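Local coordinates for molybdate-binding protein MolA (PDB 3PSH) that binds molybdate and tungstate in the periplasm, but not sulfate or phosphate, and serves the low-affinity molybdate importer MolBC as its solute-binding protein, at residues T5-R10 against A111-T116; Q34-K39 against F318-Y323; N73-E78 against K100-V105; A189-G194 against P245-Q250; G289-A294 against V305-M310. One frame throughout, in Å; residues are numbered along the deposited sequence.

Interaction 1: residues T5-R10 against A111-T116; sequences TDQLDR and AISLRT
An Asx turn in the hairpin that joins strands 2-5 and 11-14 is docked here, through Asp6 and Gln7, on the end of strand 109-112, an outermost strand of the parallel sheet 41-44/21-24/87-91/109-112. Ala111 is held in both directions: its N donates to Asp6 OD2 at 2.9 Å, and its O accepts from Gln7 N at 3.0 Å. Within the hairpin, Asp6 OD1 takes the N-H of Leu8 at 2.8 Å and that of Arg10 from the opposite face of the carboxylate, while OD2 adds a salt bridge to Arg10 NH1, 2.9 Å, in the guanidinium plane. Aspartate suits the place because both oxygens of one short side chain can reach so many donors.

Gln7 continues along the strand. Its CG sits beside the backbone N (chi1 -66°) and its chain is extended beyond, which carries OE1 past the strand end to Ser113 N, 2.9 Å, and Leu114 N, 2.7 Å. Both donors come from the same face, above the carbonyl plane. NE2 turns to Gln142 and Gly139. Leu8 CG presses on Ala111 CB at 3.4 Å, closer than usual van der Waals contact.

Four bonds thus bind the hairpin, and Gln7 satisfies two buried N-H groups where the strand gives way to a loop. The negative charge of Asp6, ringed by N-H donors and Arg10, is probably well stabilised.

Interaction 2: residues Q34-K39 against F318-Y323; sequences QLDATK and FYRTSY
Gln34 lies with its side chain over one face of the Tyr319 ring, amide and ring planes 27° apart and stacked. Its CG makes a CH-pi contact, 4.0 Å from CG to the Tyr319 centroid and 29° off the normal. The extended chain then carries the amide toward the phenol end, where its polar atoms are satisfied by other residues: OE1 by Tyr314, NE2 by Glu284. Tyr319 OH bonds to Asn30. A glutamine fits because its methylenes can lie on an aromatic face while its amide joins a buried polar network.

Against Phe318 the same side chain crosses at about a right angle, with amide and ring planes steeply inclined. Gln34 O comes near the plane of the phenyl ring at its edge, 3.5 Å from Phe318 CD1. The backbones are closer still, for Gln34 CA-H points almost straight at Phe318 O, with CA and O 3.2 Å apart.

Asp36 and Arg320 form a third pairing, carboxylate and guanidinium planes stacked only 7° apart. Asp36 OD1 lies 3.3 Å from Arg320 NE, and this salt bridge works through charge alone. The N-H groups point elsewhere, NH2 to Val33 O. The arginine chain bends at chi3, which brings a guanidinium face, near its rim, to Asp36 OD1.

Two helix ends therefore meet: 26-34 closes in a Schellman motif, with Asp36 at positive phi, and the chain leaves helix 307-319 with Arg320, also at positive phi. The contact joins the C-terminal helix to the first helix of the N-terminal parallel sheet domain.

Interaction 3: residues N73-E78 against K100-V105; sequences NSVNIE and KQISDV
The chain of 73-78 runs in extended form through Val75 and turns into helix 77-82 at Ile77, with Ile77 CA 6.9 Å from Ile102 CA near the end of helix 96-103. The two helices flank strand 87-91 in sequence, so the contact packs the connections before and after one strand of the N-terminal parallel alpha/beta sheet. Ile77 is at the centre of the contact. Its CG1 lies beside the backbone N (chi1 -69°), and this directs CD1 into the end of helix 96-103, 3.4 Å from Gln101 O and 3.9 Å from Ile102 CG1. The other branch, CG2, meets Val105 CG2 tip to tip at 3.9 Å. Branched aliphatic residues suit this junction, since a forked side chain such as Ile77 or Val75 can touch two neighbours at once. Val75 adds its CG1, 4.0 Å from Gln101 CB, as the two side chains slide past each other in opposite directions. Gln101 lies along the more exposed side, its CB against Val75 and Ile77. At the start of helix 77-82 Asn76 is the N-cap, its OD1 accepting from Ser79 N. Polar groups above the apolar patch are joined by one water, which accepts from Ile77 N and donates to Val75 O and, at 2.7 Å, to Gln101 OE1.

Interaction 4: residues A189-G194 against P245-Q250; sequences ANPDLG and PDVVPQ
Val247, in the first turn of helix 247-252, packs into the loop that follows strand 184-188, within the C-terminal parallel alpha/beta domain. This is the tight half of the contact. Its two methyls divide the work: CG1, anti to the backbone N (chi1 171°), lies 3.6 Å from Ala189 O and 4.2 Å from Ala189 CB, while CG2 meets Pro191 CG at 3.7 Å. The proline ring and the valine cross at about a right angle. Compact apolar residues suit this inner side, where Val247 and Ala189 are buried, Val247 resting also on Val240 and Ala189 on Ile238, both of strand 237-240.

Toward solvent the packing thins out. Gln250, one turn farther along the helix, merely approaches the loop, its NE2 4.3 Å from Asp192 N, with no hydrogen bond across the segments. Asp192 is exposed as a residue, yet its backbone N is buried here and has no hydrogen-bond partner.

The loop also borders the molybdate site. Asn190 points its CB away from the helix, and its ND2 bonds to Gln241; the side chain comes within about 3 Å of that of Tyr196 and 4 Å of that of Arg243, two residues that bind molybdate. Internal bonds keep the turn closed: Asn190 N donates to Gly194 O at 3.0 Å, and Gly194 N to Pro191 O at 3.1 Å.

Interaction 5: residues G289-A294 against V305-M310; sequences GEVWLA and VDLDKM
Val291 and Leu307 lead a purely apolar contact between helix 283-297 and the start of helix 307-319. One methyl does most of the work on the first side: Val291 CG1 lies 3.8 Å from Val305 CG1, 4.0 Å from Leu307 CD1 and 4.4 Å from Met310 SD. Val291 and Leu307 slide past each other in opposite directions, whereas Val291 and Val305 meet at a slant. Leucine has a second branch to spend, and its CD2 settles against the backbone of the other helix, 3.6 Å from Trp292 CA, and at the edge of the indole, near its plane. The forked side chain thus spans two successive residues, and the flexible thioether of Met310 adapts to the same valine methyl.

The torsion of Val291 (chi1 178°) sets CG1 anti to N and aims it at the partner helix. Behind Leu307, the helix start is fixed by Asp306 as N-cap, OD1 accepting from Lys309 N at 3.1 Å from well above the carboxylate plane. Val305 O accepts from Lys295 NZ of helix 283-297.

Farther out, Val305 touches Leu170 of helix 168-175, and Leu171 and Leu175 of that helix pack on Ala294, while Trp292 leans on the loop residues Pro272 and Tyr274 beyond strand 268-270.

Molybdate lies between two parallel sheets, and interactions 1 and 4 belong to opposite lobes, their centres about 31 Å apart. Each comes near the ion: the side chain of Leu114 in interaction 1 is about 7 Å from it, that of Asn190 in interaction 4 about 6 Å. Interaction 2 is more distant, the side chain of Gln34 being about 12 Å from the bound molybdate ion. Interactions 2 and 5 share helix 307-319, their centres about 20 Å apart; this helix thus contacts the N-terminal lobe at its end and helix 283-297 at its start. Interaction 3 is peripheral, about 19 Å from interaction 1 between centres, and linked to it by the step from helix 96-103 to strand 109-112.

Interaction 1: residues T5-R10 against A111-T116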
# COMPACT_ATOMS: atom_id res chain seq x y z
N THR A 5 1.11 14.39 -16.39
CA THR A 5 -0.30 14.20 -16.02
C THR A 5 -0.31 13.30 -14.79
O THR A 5 0.27 12.22 -14.75
CB THR A 5 -1.13 13.56 -17.13
OG1 THR A 5 -0.99 14.39 -18.30
CG2 THR A 5 -2.58 13.45 -16.76
N ASP A 6 -0.88 13.85 -13.77
CA ASP A 6 -0.93 13.09 -12.46
C ASP A 6 -2.20 12.18 -12.45
O ASP A 6 -3.02 12.17 -13.37
CB ASP A 6 -0.85 14.06 -11.26
CG ASP A 6 -2.16 14.72 -10.89
OD1 ASP A 6 -3.27 14.45 -11.48
OD2 ASP A 6 -2.12 15.52 -9.93
N GLN A 7 -2.34 11.48 -11.32
CA GLN A 7 -3.39 10.46 -11.22
C GLN A 7 -4.82 11.01 -10.87
O GLN A 7 -5.83 10.26 -10.61
CB GLN A 7 -2.87 9.31 -10.35
CG GLN A 7 -1.71 8.61 -11.03
CD GLN A 7 -1.40 7.26 -10.38
OE1 GLN A 7 -1.08 7.23 -9.22
NE2 GLN A 7 -1.26 6.22 -11.16
N LEU A 8 -4.94 12.35 -10.82
CA LEU A 8 -6.23 12.98 -10.84
C LEU A 8 -6.45 13.58 -12.27
O LEU A 8 -7.40 14.46 -12.48
CB LEU A 8 -6.28 14.02 -9.70
CG LEU A 8 -6.33 13.61 -8.19
CD1 LEU A 8 -6.47 14.81 -7.33
CD2 LEU A 8 -7.50 12.71 -8.02
N ASP A 9 -5.59 13.17 -13.23
CA ASP A 9 -5.67 13.67 -14.66
C ASP A 9 -5.44 15.22 -14.75
O ASP A 9 -5.89 15.92 -15.69
CB ASP A 9 -7.01 13.27 -15.27
CG ASP A 9 -7.15 11.69 -15.46
OD1 ASP A 9 -6.17 10.92 -15.39
OD2 ASP A 9 -8.33 11.29 -15.67
N ARG A 10 -4.68 15.69 -13.76
CA ARG A 10 -4.25 17.09 -13.76
C ARG A 10 -2.96 17.23 -14.52
O ARG A 10 -2.00 16.47 -14.32
CB ARG A 10 -4.04 17.56 -12.33
CG ARG A 10 -5.35 17.53 -11.53
CD ARG A 10 -5.04 17.64 -10.01
NE ARG A 10 -4.52 18.99 -9.66
CZ ARG A 10 -3.24 19.26 -9.34
NH1 ARG A 10 -2.30 18.34 -9.41
NH2 ARG A 10 -2.95 20.54 -9.04
N ALA A 111 -0.69 14.47 -7.60
CA ALA A 111 -1.64 13.55 -6.84
C ALA A 111 -1.40 12.11 -7.28
O ALA A 111 -1.22 11.82 -8.55
CB ALA A 111 -3.09 13.98 -7.13
N ILE A 112 -1.24 11.23 -6.30
CA ILE A 112 -0.95 9.84 -6.62
C ILE A 112 -2.07 8.95 -6.03
O ILE A 112 -2.41 9.05 -4.87
CB ILE A 112 0.38 9.43 -6.02
CG1 ILE A 112 1.57 10.16 -6.70
CG2 ILE A 112 0.59 7.82 -6.14
CD1 ILE A 112 1.88 9.86 -8.21
N SER A 113 -2.61 8.09 -6.90
CA SER A 113 -3.64 7.18 -6.44
C SER A 113 -3.16 5.73 -6.57
O SER A 113 -3.82 4.87 -5.98
CB SER A 113 -4.87 7.23 -7.35
OG SER A 113 -4.52 6.86 -8.66
N LEU A 114 -2.12 5.44 -7.41
CA LEU A 114 -1.77 4.03 -7.73
C LEU A 114 -3.00 3.24 -8.28
O LEU A 114 -3.07 1.96 -8.18
CB LEU A 114 -1.16 3.32 -6.50
CG LEU A 114 0.04 4.10 -5.95
CD1 LEU A 114 0.61 3.26 -4.75
CD2 LEU A 114 1.11 4.36 -6.98
N ARG A 115 -3.92 3.94 -8.89
CA ARG A 115 -5.08 3.34 -9.54
C ARG A 115 -5.46 4.09 -10.83
O ARG A 115 -5.42 5.35 -10.94
CB ARG A 115 -6.24 3.23 -8.52
CG ARG A 115 -7.25 4.32 -8.38
CD ARG A 115 -8.49 3.79 -7.64
NE ARG A 115 -9.32 4.92 -7.28
CZ ARG A 115 -9.33 5.48 -6.10
NH1 ARG A 115 -8.55 5.07 -5.09
NH2 ARG A 115 -10.09 6.49 -5.93
N THR A 116 -5.88 3.36 -11.83
CA THR A 116 -6.56 4.02 -12.97
C THR A 116 -8.05 3.95 -12.63
O THR A 116 -8.53 4.62 -11.70
CB THR A 116 -6.10 3.41 -14.35
OG1 THR A 116 -6.32 2.00 -14.31
CG2 THR A 116 -4.65 3.67 -14.64

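Interaction 2: residues Q34-K39 against F318-Y323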
# COMPACT_ATOMS: atom_id res chain seq x y z
N GLN A 34 12.18 3.13 -2.62
CA GLN A 34 12.62 1.99 -3.45
C GLN A 34 13.21 2.41 -4.80
O GLN A 34 13.68 1.60 -5.60
CB GLN A 34 11.51 0.93 -3.66
CG GLN A 34 11.09 0.33 -2.28
CD GLN A 34 9.91 -0.64 -2.48
OE1 GLN A 34 10.07 -1.68 -3.16
NE2 GLN A 34 8.72 -0.26 -1.97
N LEU A 35 12.96 3.67 -5.16
CA LEU A 35 13.60 4.30 -6.34
C LEU A 35 14.94 4.95 -5.93
O LEU A 35 15.63 5.51 -6.84
CB LEU A 35 12.65 5.38 -6.88
CG LEU A 35 11.39 4.88 -7.54
CD1 LEU A 35 10.64 6.13 -7.99
CD2 LEU A 35 11.65 3.89 -8.77
N ASP A 36 15.35 4.83 -4.66
CA ASP A 36 16.64 5.42 -4.10
C ASP A 36 16.56 6.93 -4.38
O ASP A 36 17.58 7.53 -4.79
CB ASP A 36 17.93 4.92 -4.81
CG ASP A 36 19.20 5.02 -3.92
OD1 ASP A 36 19.11 5.39 -2.72
OD2 ASP A 36 20.31 4.74 -4.48
N ALA A 37 15.40 7.55 -4.05
CA ALA A 37 15.15 9.00 -4.33
C ALA A 37 15.14 9.88 -3.09
O ALA A 37 14.90 11.09 -3.18
CB ALA A 37 13.77 9.21 -5.13
N THR A 38 15.49 9.34 -1.91
CA THR A 38 15.25 10.16 -0.68
C THR A 38 16.14 11.40 -0.49
O THR A 38 15.81 12.27 0.24
CB THR A 38 15.33 9.34 0.61
OG1 THR A 38 16.63 8.83 0.67
CG2 THR A 38 14.33 8.14 0.52
N LYS A 39 17.26 11.44 -1.20
CA LYS A 39 18.09 12.64 -1.12
C LYS A 39 17.40 13.83 -1.80
O LYS A 39 17.82 14.97 -1.65
CB LYS A 39 19.31 12.41 -1.92
CG LYS A 39 20.41 11.64 -1.29
CD LYS A 39 21.30 11.20 -2.46
CE LYS A 39 21.99 9.86 -2.18
NZ LYS A 39 21.17 8.64 -2.58
N PHE A 318 16.06 -2.97 -3.79
CA PHE A 318 15.19 -1.78 -3.70
C PHE A 318 15.32 -1.09 -2.37
O PHE A 318 15.02 0.13 -2.30
CB PHE A 318 13.72 -2.24 -4.00
CG PHE A 318 13.58 -2.67 -5.47
CD1 PHE A 318 13.84 -1.76 -6.49
CD2 PHE A 318 13.30 -4.00 -5.83
CE1 PHE A 318 13.80 -2.14 -7.82
CE2 PHE A 318 13.24 -4.39 -7.17
CZ PHE A 318 13.46 -3.46 -8.20
N TYR A 319 15.66 -1.83 -1.31
CA TYR A 319 15.87 -1.14 -0.02
C TYR A 319 17.32 -1.03 0.37
O TYR A 319 17.58 -0.45 1.39
CB TYR A 319 15.10 -1.83 1.12
CG TYR A 319 13.58 -1.73 1.02
CD1 TYR A 319 12.93 -0.47 1.17
CD2 TYR A 319 12.79 -2.89 0.81
CE1 TYR A 319 11.51 -0.35 1.14
CE2 TYR A 319 11.35 -2.78 0.84
CZ TYR A 319 10.75 -1.53 0.92
OH TYR A 319 9.39 -1.43 0.99
N ARG A 320 18.22 -1.57 -0.43
CA ARG A 320 19.71 -1.50 -0.26
C ARG A 320 20.13 -2.06 1.14
O ARG A 320 21.15 -1.65 1.81
CB ARG A 320 20.17 -0.02 -0.48
CG ARG A 320 19.73 0.58 -1.76
CD ARG A 320 19.88 2.14 -1.72
NE ARG A 320 18.77 2.66 -0.88
CZ ARG A 320 17.48 2.82 -1.26
NH1 ARG A 320 17.02 2.39 -2.42
NH2 ARG A 320 16.62 3.30 -0.38
N THR A 321 19.34 -3.01 1.62
CA THR A 321 19.64 -3.70 2.87
C THR A 321 18.99 -5.10 2.87
O THR A 321 18.27 -5.43 1.93
CB THR A 321 19.21 -2.89 4.13
OG1 THR A 321 19.85 -3.51 5.26
CG2 THR A 321 17.71 -2.81 4.33
N SER A 322 19.35 -5.92 3.84
CA SER A 322 18.60 -7.18 4.03
C SER A 322 17.23 -7.02 4.70
O SER A 322 16.96 -5.99 5.37
CB SER A 322 19.45 -8.20 4.81
OG SER A 322 19.65 -7.68 6.09
N TYR A 323 16.37 -8.04 4.54
CA TYR A 323 15.15 -8.15 5.36
C TYR A 323 15.45 -8.66 6.76
O TYR A 323 16.28 -9.60 6.98
CB TYR A 323 14.10 -9.05 4.63
CG TYR A 323 12.92 -9.45 5.49
CD1 TYR A 323 11.83 -8.53 5.84
CD2 TYR A 323 12.82 -10.76 5.91
CE1 TYR A 323 10.72 -8.97 6.61
CE2 TYR A 323 11.70 -11.19 6.70
CZ TYR A 323 10.65 -10.36 6.98
OH TYR A 323 9.62 -10.78 7.82

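Interaction 3: residues N73-E78 against K100-V105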
# COMPACT_ATOMS: atom_id res chain seq x y z
N ASN A 73 -4.30 14.69 4.75
CA ASN A 73 -5.45 15.51 4.37
C ASN A 73 -5.42 16.96 4.92
O ASN A 73 -6.37 17.67 4.96
CB ASN A 73 -6.76 14.77 4.77
CG ASN A 73 -6.87 14.62 6.26
OD1 ASN A 73 -6.02 15.10 7.05
ND2 ASN A 73 -7.85 13.81 6.66
N SER A 74 -4.24 17.41 5.25
CA SER A 74 -4.01 18.80 5.80
C SER A 74 -2.56 19.24 5.44
O SER A 74 -1.61 18.41 5.30
CB SER A 74 -4.25 18.88 7.33
OG SER A 74 -3.22 18.19 8.09
N VAL A 75 -2.37 20.58 5.32
CA VAL A 75 -1.02 21.05 5.06
C VAL A 75 -0.82 22.31 5.90
O VAL A 75 -1.86 22.93 6.27
CB VAL A 75 -0.85 21.32 3.57
CG1 VAL A 75 -1.86 22.46 3.05
CG2 VAL A 75 0.71 21.68 3.24
N ASN A 76 0.45 22.56 6.27
CA ASN A 76 0.83 23.75 7.10
C ASN A 76 1.68 24.58 6.11
O ASN A 76 2.90 24.33 5.98
CB ASN A 76 1.59 23.33 8.38
CG ASN A 76 2.09 24.53 9.18
OD1 ASN A 76 2.15 25.63 8.66
ND2 ASN A 76 2.30 24.34 10.52
N ILE A 77 1.04 25.53 5.43
CA ILE A 77 1.70 26.26 4.30
C ILE A 77 2.89 27.04 4.89
O ILE A 77 3.99 27.00 4.30
CB ILE A 77 0.75 27.22 3.61
CG1 ILE A 77 -0.38 26.49 2.80
CG2 ILE A 77 1.43 28.16 2.59
CD1 ILE A 77 0.11 25.59 1.60
N GLU A 78 2.71 27.70 6.05
CA GLU A 78 3.93 28.42 6.57
C GLU A 78 5.11 27.51 6.87
O GLU A 78 6.24 27.96 6.64
CB GLU A 78 3.68 29.31 7.80
CG GLU A 78 2.50 30.27 7.64
CD GLU A 78 2.92 31.57 7.05
OE1 GLU A 78 4.11 31.71 6.69
OE2 GLU A 78 2.05 32.47 6.78
N LYS A 100 -5.60 23.38 -3.13
CA LYS A 100 -5.72 24.83 -3.41
C LYS A 100 -4.76 25.63 -2.53
O LYS A 100 -4.14 26.54 -3.05
CB LYS A 100 -7.17 25.34 -3.26
CG LYS A 100 -7.34 26.86 -3.66
CD LYS A 100 -8.83 27.16 -3.68
CE LYS A 100 -9.16 28.66 -3.94
NZ LYS A 100 -8.48 29.58 -2.96
N GLN A 101 -4.67 25.31 -1.22
CA GLN A 101 -3.62 25.99 -0.33
C GLN A 101 -2.23 25.95 -0.99
O GLN A 101 -1.53 26.93 -1.03
CB GLN A 101 -3.57 25.47 1.10
CG GLN A 101 -4.79 25.86 1.88
CD GLN A 101 -4.54 25.67 3.33
OE1 GLN A 101 -3.74 26.42 3.88
NE2 GLN A 101 -5.18 24.63 3.97
N ILE A 102 -1.83 24.79 -1.48
CA ILE A 102 -0.49 24.62 -2.04
C ILE A 102 -0.37 25.30 -3.44
O ILE A 102 0.58 26.04 -3.63
CB ILE A 102 -0.16 23.09 -2.11
CG1 ILE A 102 -0.22 22.42 -0.68
CG2 ILE A 102 1.14 22.93 -2.78
CD1 ILE A 102 -0.22 20.91 -0.82
N SER A 103 -1.41 25.19 -4.29
CA SER A 103 -1.39 25.83 -5.61
C SER A 103 -1.39 27.37 -5.45
O SER A 103 -0.84 28.03 -6.28
CB SER A 103 -2.62 25.43 -6.34
OG SER A 103 -2.53 24.03 -6.54
N ASP A 104 -2.05 27.86 -4.44
CA ASP A 104 -2.12 29.32 -4.18
C ASP A 104 -0.74 29.90 -3.81
O ASP A 104 -0.56 31.12 -3.92
CB ASP A 104 -3.14 29.72 -3.09
CG ASP A 104 -4.55 29.69 -3.57
OD1 ASP A 104 -4.86 29.56 -4.77
OD2 ASP A 104 -5.46 29.68 -2.69
N VAL A 105 0.22 29.11 -3.37
CA VAL A 105 1.56 29.62 -3.08
C VAL A 105 2.51 29.12 -4.19
O VAL A 105 3.72 29.19 -4.00
CB VAL A 105 2.06 29.43 -1.61
CG1 VAL A 105 1.13 30.24 -0.69
CG2 VAL A 105 2.05 27.93 -1.25
O HOH W 1 -1.91 25.84 5.84

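Interaction 4: residues A189-G194 against P245-Q250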
# COMPACT_ATOMS: atom_id res chain seq x y z
N ALA A 189 -8.02 -7.58 9.90
CA ALA A 189 -8.41 -6.85 11.15
C ALA A 189 -7.41 -5.70 11.41
O ALA A 189 -6.24 -5.92 11.68
CB ALA A 189 -8.40 -7.87 12.35
N ASN A 190 -7.88 -4.47 11.19
CA ASN A 190 -7.17 -3.23 11.52
C ASN A 190 -7.62 -2.74 12.91
O ASN A 190 -8.61 -3.27 13.46
CB ASN A 190 -7.40 -2.17 10.42
CG ASN A 190 -6.38 -2.27 9.33
OD1 ASN A 190 -6.17 -3.32 8.75
ND2 ASN A 190 -5.70 -1.15 9.05
N PRO A 191 -6.89 -1.79 13.49
CA PRO A 191 -7.19 -1.27 14.86
C PRO A 191 -8.62 -0.82 14.98
O PRO A 191 -9.32 -0.47 13.99
CB PRO A 191 -6.22 -0.09 15.00
CG PRO A 191 -5.03 -0.57 14.27
CD PRO A 191 -5.65 -1.18 12.98
N ASP A 192 -9.14 -0.96 16.20
CA ASP A 192 -10.49 -0.42 16.45
C ASP A 192 -11.64 -0.90 15.51
O ASP A 192 -12.36 -0.06 14.99
CB ASP A 192 -10.39 1.12 16.47
CG ASP A 192 -9.43 1.58 17.54
OD1 ASP A 192 -9.56 1.09 18.68
OD2 ASP A 192 -8.51 2.37 17.23
N LEU A 193 -11.73 -2.22 15.26
CA LEU A 193 -12.73 -2.88 14.38
C LEU A 193 -12.79 -2.27 12.96
O LEU A 193 -13.82 -2.26 12.31
CB LEU A 193 -14.12 -3.02 14.99
CG LEU A 193 -14.30 -4.37 15.74
CD1 LEU A 193 -15.47 -4.02 16.73
CD2 LEU A 193 -14.71 -5.44 14.76
N GLY A 194 -11.63 -1.83 12.50
CA GLY A 194 -11.53 -1.28 11.11
C GLY A 194 -11.28 -2.49 10.16
O GLY A 194 -10.57 -3.45 10.52
N PRO A 245 0.92 -4.39 14.95
CA PRO A 245 1.11 -5.68 15.56
C PRO A 245 0.29 -5.87 16.84
O PRO A 245 -0.06 -7.04 17.15
CB PRO A 245 2.59 -5.65 15.93
CG PRO A 245 2.91 -4.19 16.14
CD PRO A 245 2.11 -3.53 15.04
N ASP A 246 -0.05 -4.78 17.55
CA ASP A 246 -0.87 -4.90 18.79
C ASP A 246 -2.24 -5.53 18.52
O ASP A 246 -2.94 -6.04 19.47
CB ASP A 246 -1.09 -3.51 19.44
CG ASP A 246 0.21 -2.87 19.99
OD1 ASP A 246 1.29 -3.53 20.03
OD2 ASP A 246 0.09 -1.68 20.42
N VAL A 247 -2.69 -5.49 17.26
CA VAL A 247 -4.01 -6.03 16.96
C VAL A 247 -4.06 -7.56 17.20
O VAL A 247 -5.16 -8.06 17.58
CB VAL A 247 -4.51 -5.60 15.53
CG1 VAL A 247 -5.77 -6.36 15.19
CG2 VAL A 247 -4.70 -4.09 15.51
N VAL A 248 -2.98 -8.28 17.05
CA VAL A 248 -3.01 -9.74 17.23
C VAL A 248 -3.29 -10.14 18.72
O VAL A 248 -4.26 -10.85 18.97
CB VAL A 248 -1.72 -10.38 16.71
CG1 VAL A 248 -1.62 -11.92 16.99
CG2 VAL A 248 -1.60 -10.16 15.13
N PRO A 249 -2.48 -9.66 19.67
CA PRO A 249 -2.82 -10.00 21.10
C PRO A 249 -4.17 -9.50 21.54
O PRO A 249 -4.83 -10.21 22.28
CB PRO A 249 -1.61 -9.44 21.91
CG PRO A 249 -1.20 -8.21 20.96
CD PRO A 249 -1.20 -8.94 19.60
N GLN A 250 -4.61 -8.34 21.07
CA GLN A 250 -5.94 -7.78 21.26
C GLN A 250 -7.01 -8.80 20.88
O GLN A 250 -7.94 -9.07 21.66
CB GLN A 250 -6.06 -6.55 20.37
CG GLN A 250 -7.30 -5.78 20.41
CD GLN A 250 -7.01 -4.37 19.91
OE1 GLN A 250 -5.90 -3.83 20.16
NE2 GLN A 250 -7.92 -3.82 19.12

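Interaction 5: residues G289-A294 against V305-M310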
# COMPACT_ATOMS: atom_id res chain seq x y z
N GLY A 289 4.54 -10.27 -1.08
CA GLY A 289 3.44 -10.47 -0.20
C GLY A 289 2.49 -11.56 -0.71
O GLY A 289 2.03 -12.36 0.10
N GLU A 290 2.07 -11.49 -1.97
CA GLU A 290 1.10 -12.48 -2.48
C GLU A 290 1.72 -13.88 -2.46
O GLU A 290 1.04 -14.87 -2.16
CB GLU A 290 0.70 -12.14 -3.90
CG GLU A 290 -0.14 -10.86 -3.88
CD GLU A 290 -0.61 -10.42 -5.29
OE1 GLU A 290 -0.30 -11.07 -6.32
OE2 GLU A 290 -1.25 -9.28 -5.36
N VAL A 291 3.02 -13.96 -2.67
CA VAL A 291 3.72 -15.30 -2.64
C VAL A 291 3.73 -15.76 -1.15
O VAL A 291 3.38 -16.94 -0.86
CB VAL A 291 5.16 -15.25 -3.24
CG1 VAL A 291 5.82 -16.64 -3.13
CG2 VAL A 291 5.11 -14.77 -4.73
N TRP A 292 4.08 -14.88 -0.18
CA TRP A 292 3.91 -15.30 1.23
C TRP A 292 2.54 -15.84 1.58
O TRP A 292 2.44 -16.94 2.23
CB TRP A 292 4.28 -14.14 2.16
CG TRP A 292 4.16 -14.55 3.64
CD1 TRP A 292 5.16 -15.05 4.41
CD2 TRP A 292 3.04 -14.36 4.50
NE1 TRP A 292 4.72 -15.28 5.69
CE2 TRP A 292 3.41 -14.87 5.78
CE3 TRP A 292 1.71 -13.88 4.29
CZ2 TRP A 292 2.48 -14.89 6.86
CZ3 TRP A 292 0.75 -13.93 5.39
CH2 TRP A 292 1.18 -14.42 6.66
N LEU A 293 1.47 -15.11 1.17
CA LEU A 293 0.16 -15.54 1.60
C LEU A 293 -0.18 -16.88 0.87
O LEU A 293 -0.82 -17.79 1.46
CB LEU A 293 -0.90 -14.44 1.28
CG LEU A 293 -2.33 -14.75 1.69
CD1 LEU A 293 -2.45 -15.00 3.21
CD2 LEU A 293 -3.19 -13.52 1.27
N ALA A 294 0.22 -16.98 -0.41
CA ALA A 294 -0.08 -18.22 -1.20
C ALA A 294 0.61 -19.38 -0.48
O ALA A 294 -0.01 -20.43 -0.30
CB ALA A 294 0.41 -18.10 -2.60
N VAL A 305 9.42 -23.01 -3.96
CA VAL A 305 9.55 -21.51 -4.06
C VAL A 305 10.30 -21.02 -2.85
O VAL A 305 9.77 -21.04 -1.73
CB VAL A 305 8.15 -20.87 -4.14
CG1 VAL A 305 8.26 -19.36 -4.12
CG2 VAL A 305 7.50 -21.33 -5.48
N ASP A 306 11.54 -20.59 -3.07
CA ASP A 306 12.45 -20.16 -1.99
C ASP A 306 12.09 -18.69 -1.64
O ASP A 306 12.63 -17.75 -2.25
CB ASP A 306 13.91 -20.25 -2.40
CG ASP A 306 14.87 -19.83 -1.28
OD1 ASP A 306 14.46 -19.25 -0.19
OD2 ASP A 306 16.07 -20.17 -1.44
N LEU A 307 11.06 -18.48 -0.87
CA LEU A 307 10.62 -17.07 -0.61
C LEU A 307 11.72 -16.26 0.13
O LEU A 307 11.87 -15.04 -0.07
CB LEU A 307 9.29 -17.08 0.19
CG LEU A 307 8.76 -15.66 0.49
CD1 LEU A 307 8.58 -14.90 -0.78
CD2 LEU A 307 7.48 -15.69 1.15
N ASP A 308 12.48 -16.90 1.00
CA ASP A 308 13.52 -16.16 1.76
C ASP A 308 14.46 -15.49 0.77
O ASP A 308 14.93 -14.32 0.99
CB ASP A 308 14.34 -17.12 2.66
CG ASP A 308 13.58 -17.55 3.87
OD1 ASP A 308 12.58 -16.89 4.25
OD2 ASP A 308 13.93 -18.62 4.42
N LYS A 309 14.83 -16.20 -0.30
CA LYS A 309 15.81 -15.68 -1.31
C LYS A 309 15.13 -14.60 -2.14
O LYS A 309 15.75 -13.59 -2.56
CB LYS A 309 16.35 -16.82 -2.20
CG LYS A 309 17.21 -16.48 -3.41
CD LYS A 309 17.94 -17.77 -3.96
CE LYS A 309 18.87 -17.45 -5.17
NZ LYS A 309 18.22 -16.52 -6.16
N MET A 310 13.84 -14.84 -2.43
CA MET A 310 13.12 -13.90 -3.26
C MET A 310 13.15 -12.59 -2.46
O MET A 310 13.38 -11.49 -3.03
CB MET A 310 11.69 -14.36 -3.53
CG MET A 310 11.61 -15.28 -4.71
SD MET A 310 9.80 -15.69 -4.80
CE MET A 310 9.86 -16.78 -6.27